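Side-chain contact in Moesin/ezrin/radixin homolog 2 (Drosophila melanogaster, PDB 7EDR), which probably acts as a membrane-associated FERM-domain scaffold of the merlin type that restrains growth through Hippo signalling: residues I37-S42 / F81-K86. Sequence-based numbering, arbitrary orientation.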
ATOM      1  N   ILE C  37      12.121 -24.321  -7.553  1.00 29.91           N
ATOM      2  CA  ILE C  37      12.641 -23.284  -8.439  1.00 31.79           C
ATOM      3  C   ILE C  37      12.668 -21.906  -7.784  1.00 29.08           C
ATOM      4  O   ILE C  37      13.156 -20.942  -8.396  1.00 26.89           O
ATOM      5  CB  ILE C  37      11.843 -23.261  -9.754  1.00 28.82           C
ATOM      6  CG1 ILE C  37      10.388 -22.854  -9.494  1.00 28.76           C
ATOM      7  CG2 ILE C  37      11.908 -24.642 -10.407  1.00 25.41           C
ATOM      8  CD1 ILE C  37       9.552 -22.666 -10.770  1.00 22.87           C
ATOM      9  N   GLY C  38      12.197 -21.789  -6.545  1.00 30.80           N
ATOM     10  CA  GLY C  38      12.225 -20.509  -5.860  1.00 31.65           C
ATOM     11  C   GLY C  38      11.154 -19.536  -6.298  1.00 31.32           C
ATOM     12  O   GLY C  38      11.355 -18.318  -6.210  1.00 29.65           O
ATOM     13  N   LEU C  39      10.018 -20.038  -6.780  1.00 25.66           N
ATOM     14  CA  LEU C  39       8.950 -19.192  -7.284  1.00 25.44           C
ATOM     15  C   LEU C  39       7.948 -18.936  -6.170  1.00 27.92           C
ATOM     16  O   LEU C  39       7.327 -19.878  -5.667  1.00 27.71           O
ATOM     17  CB  LEU C  39       8.267 -19.850  -8.479  1.00 27.08           C
ATOM     18  CG  LEU C  39       7.004 -19.114  -8.955  1.00 24.54           C
ATOM     19  CD1 LEU C  39       7.366 -17.865  -9.732  1.00 20.10           C
ATOM     20  CD2 LEU C  39       6.094 -20.022  -9.769  1.00 18.79           C
ATOM     21  N   ARG C  40       7.786 -17.670  -5.786  1.00 28.70           N
ATOM     22  CA  ARG C  40       6.749 -17.298  -4.828  1.00 25.42           C
ATOM     23  C   ARG C  40       5.521 -16.672  -5.474  1.00 27.34           C
ATOM     24  O   ARG C  40       4.425 -16.790  -4.923  1.00 28.81           O
ATOM     25  CB  ARG C  40       7.312 -16.345  -3.781  1.00 26.77           C
ATOM     26  CG  ARG C  40       8.488 -16.945  -3.024  1.00 29.70           C
ATOM     27  CD  ARG C  40       8.800 -16.135  -1.779  1.00 38.82           C
ATOM     28  NE  ARG C  40      10.116 -16.419  -1.214  1.00 42.94           N
ATOM     29  CZ  ARG C  40      10.371 -17.433  -0.388  1.00 43.10           C
ATOM     30  NH1 ARG C  40       9.405 -18.274  -0.047  1.00 42.80           N
ATOM     31  NH2 ARG C  40      11.597 -17.612   0.094  1.00 40.35           N
ATOM     32  N   GLU C  41       5.649 -16.035  -6.638  1.00 28.33           N
ATOM     33  CA  GLU C  41       4.476 -15.500  -7.333  1.00 25.97           C
ATOM     34  C   GLU C  41       3.799 -16.635  -8.105  1.00 25.62           C
ATOM     35  O   GLU C  41       3.780 -16.687  -9.334  1.00 23.27           O
ATOM     36  CB  GLU C  41       4.865 -14.358  -8.252  1.00 22.70           C
ATOM     37  CG  GLU C  41       5.536 -13.219  -7.552  1.00 22.89           C
ATOM     38  CD  GLU C  41       6.247 -12.297  -8.540  1.00 31.48           C
ATOM     39  OE1 GLU C  41       7.394 -12.626  -8.945  1.00 29.42           O
ATOM     40  OE2 GLU C  41       5.658 -11.252  -8.925  1.00 29.06           O
ATOM     41  N   SER C  42       3.228 -17.565  -7.345  1.00 23.65           N
ATOM     42  CA  SER C  42       2.724 -18.791  -7.942  1.00 24.72           C
ATOM     43  C   SER C  42       1.384 -18.609  -8.630  1.00 24.62           C
ATOM     44  O   SER C  42       0.941 -19.528  -9.324  1.00 23.17           O
ATOM     45  CB  SER C  42       2.592 -19.879  -6.870  1.00 24.19           C
ATOM     46  OG  SER C  42       1.565 -19.564  -5.926  1.00 24.43           O
ATOM     47  N   PHE C  81       3.963 -33.237 -17.035  1.00 33.23           N
ATOM     48  CA  PHE C  81       3.315 -31.941 -16.964  1.00 32.62           C
ATOM     49  C   PHE C  81       4.218 -30.860 -17.543  1.00 32.98           C
ATOM     50  O   PHE C  81       5.451 -30.933 -17.454  1.00 33.23           O
ATOM     51  CB  PHE C  81       2.972 -31.584 -15.517  1.00 31.64           C
ATOM     52  CG  PHE C  81       2.103 -32.594 -14.827  1.00 33.56           C
ATOM     53  CD1 PHE C  81       0.731 -32.589 -15.021  1.00 34.68           C
ATOM     54  CD2 PHE C  81       2.656 -33.542 -13.976  1.00 30.05           C
ATOM     55  CE1 PHE C  81      -0.081 -33.511 -14.379  1.00 33.85           C
ATOM     56  CE2 PHE C  81       1.850 -34.465 -13.325  1.00 33.92           C
ATOM     57  CZ  PHE C  81       0.476 -34.447 -13.524  1.00 37.52           C
ATOM     58  N   SER C  82       3.585 -29.845 -18.118  1.00 29.61           N
ATOM     59  CA  SER C  82       4.250 -28.587 -18.441  1.00 33.70           C
ATOM     60  C   SER C  82       3.886 -27.526 -17.404  1.00 31.76           C
ATOM     61  O   SER C  82       2.707 -27.362 -17.060  1.00 32.44           O
ATOM     62  CB  SER C  82       3.849 -28.114 -19.834  1.00 32.00           C
ATOM     63  OG  SER C  82       4.116 -29.117 -20.780  1.00 38.75           O
ATOM     64  N   PHE C  83       4.893 -26.802 -16.920  1.00 27.78           N
ATOM     65  CA  PHE C  83       4.700 -25.677 -16.008  1.00 27.72           C
ATOM     66  C   PHE C  83       4.683 -24.387 -16.827  1.00 27.96           C
ATOM     67  O   PHE C  83       5.719 -23.975 -17.364  1.00 30.97           O
ATOM     68  CB  PHE C  83       5.810 -25.652 -14.964  1.00 25.50           C
ATOM     69  CG  PHE C  83       5.552 -24.720 -13.821  1.00 23.89           C
ATOM     70  CD1 PHE C  83       4.660 -25.066 -12.818  1.00 22.83           C
ATOM     71  CD2 PHE C  83       6.227 -23.511 -13.725  1.00 23.92           C
ATOM     72  CE1 PHE C  83       4.441 -24.217 -11.748  1.00 22.67           C
ATOM     73  CE2 PHE C  83       6.008 -22.652 -12.652  1.00 21.75           C
ATOM     74  CZ  PHE C  83       5.123 -22.999 -11.669  1.00 19.09           C
ATOM     75  N   TYR C  84       3.506 -23.758 -16.921  1.00 25.81           N
ATOM     76  CA  TYR C  84       3.257 -22.601 -17.784  1.00 29.92           C
ATOM     77  C   TYR C  84       2.617 -21.469 -16.994  1.00 24.72           C
ATOM     78  O   TYR C  84       1.875 -21.703 -16.036  1.00 25.72           O
ATOM     79  CB  TYR C  84       2.267 -22.887 -18.943  1.00 27.35           C
ATOM     80  CG  TYR C  84       2.737 -23.759 -20.056  1.00 33.34           C
ATOM     81  CD1 TYR C  84       3.993 -23.586 -20.621  1.00 40.62           C
ATOM     82  CD2 TYR C  84       1.903 -24.752 -20.579  1.00 41.67           C
ATOM     83  CE1 TYR C  84       4.433 -24.400 -21.679  1.00 42.24           C
ATOM     84  CE2 TYR C  84       2.326 -25.568 -21.634  1.00 44.43           C
ATOM     85  CZ  TYR C  84       3.597 -25.387 -22.180  1.00 48.27           C
ATOM     86  OH  TYR C  84       4.035 -26.186 -23.221  1.00 51.86           O
ATOM     87  N   ALA C  85       2.847 -20.241 -17.448  1.00 23.20           N
ATOM     88  CA  ALA C  85       1.989 -19.143 -17.034  1.00 21.81           C
ATOM     89  C   ALA C  85       0.616 -19.360 -17.642  1.00 25.41           C
ATOM     90  O   ALA C  85       0.486 -19.490 -18.865  1.00 20.03           O
ATOM     91  CB  ALA C  85       2.555 -17.798 -17.476  1.00 18.57           C
ATOM     92  N   LYS C  86      -0.404 -19.430 -16.783  1.00 24.40           N
ATOM     93  CA  LYS C  86      -1.784 -19.512 -17.238  1.00 26.45           C
ATOM     94  C   LYS C  86      -2.443 -18.136 -17.279  1.00 25.72           C
ATOM     95  O   LYS C  86      -3.387 -17.917 -18.061  1.00 21.25           O
ATOM     96  CB  LYS C  86      -2.562 -20.467 -16.325  1.00 22.11           C
ATOM     97  CG  LYS C  86      -4.018 -20.687 -16.680  1.00 21.37           C
ATOM     98  CD  LYS C  86      -4.596 -21.734 -15.742  1.00 25.97           C
ATOM     99  CE  LYS C  86      -6.025 -22.065 -16.091  1.00 24.33           C
ATOM    100  NZ  LYS C  86      -6.560 -23.042 -15.108  1.00 30.60           N
TER
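Leu39 and Ile37 meet the far end of the Phe83 ring in the ubiquitin-like lobe of the FERM domain, where a helix packs on a mixed beta sheet. Phe83 sits on strand 78-85, in the middle of that sheet, with CG anti to the backbone N (chi1 -168°), which sends the ring out from the strand towards the end of helix 26-37. Leu39 CD2 arrives at the ring edge, close to the ring plane, 3.7 Å from Phe83 CZ and 3.9 Å from Phe83 CE2. Ile37 reaches the same corner at a slant: its CG1 lies between the backbone N and the carbonyl carbon (chi1 65°), and the extended chi2 of 174° carries CD1 forward. Between the two aliphatic residues the helix closes in a Schellman motif, with Gly38 at positive phi, and both side chains point at the strand. The ring also touches Val33 of helix 26-37 and meets the ring of Phe45, the two planes nearly parallel. Further along, the Glu41 carboxylate takes hydrogen bonds from Ile97 N (to OE2) and Gln98 N (to OE1), tying the loop to the start of the helical lobe. On the Phe83 ring, Ile37 CD1 comes nearest at CE2, 4.0 Å away.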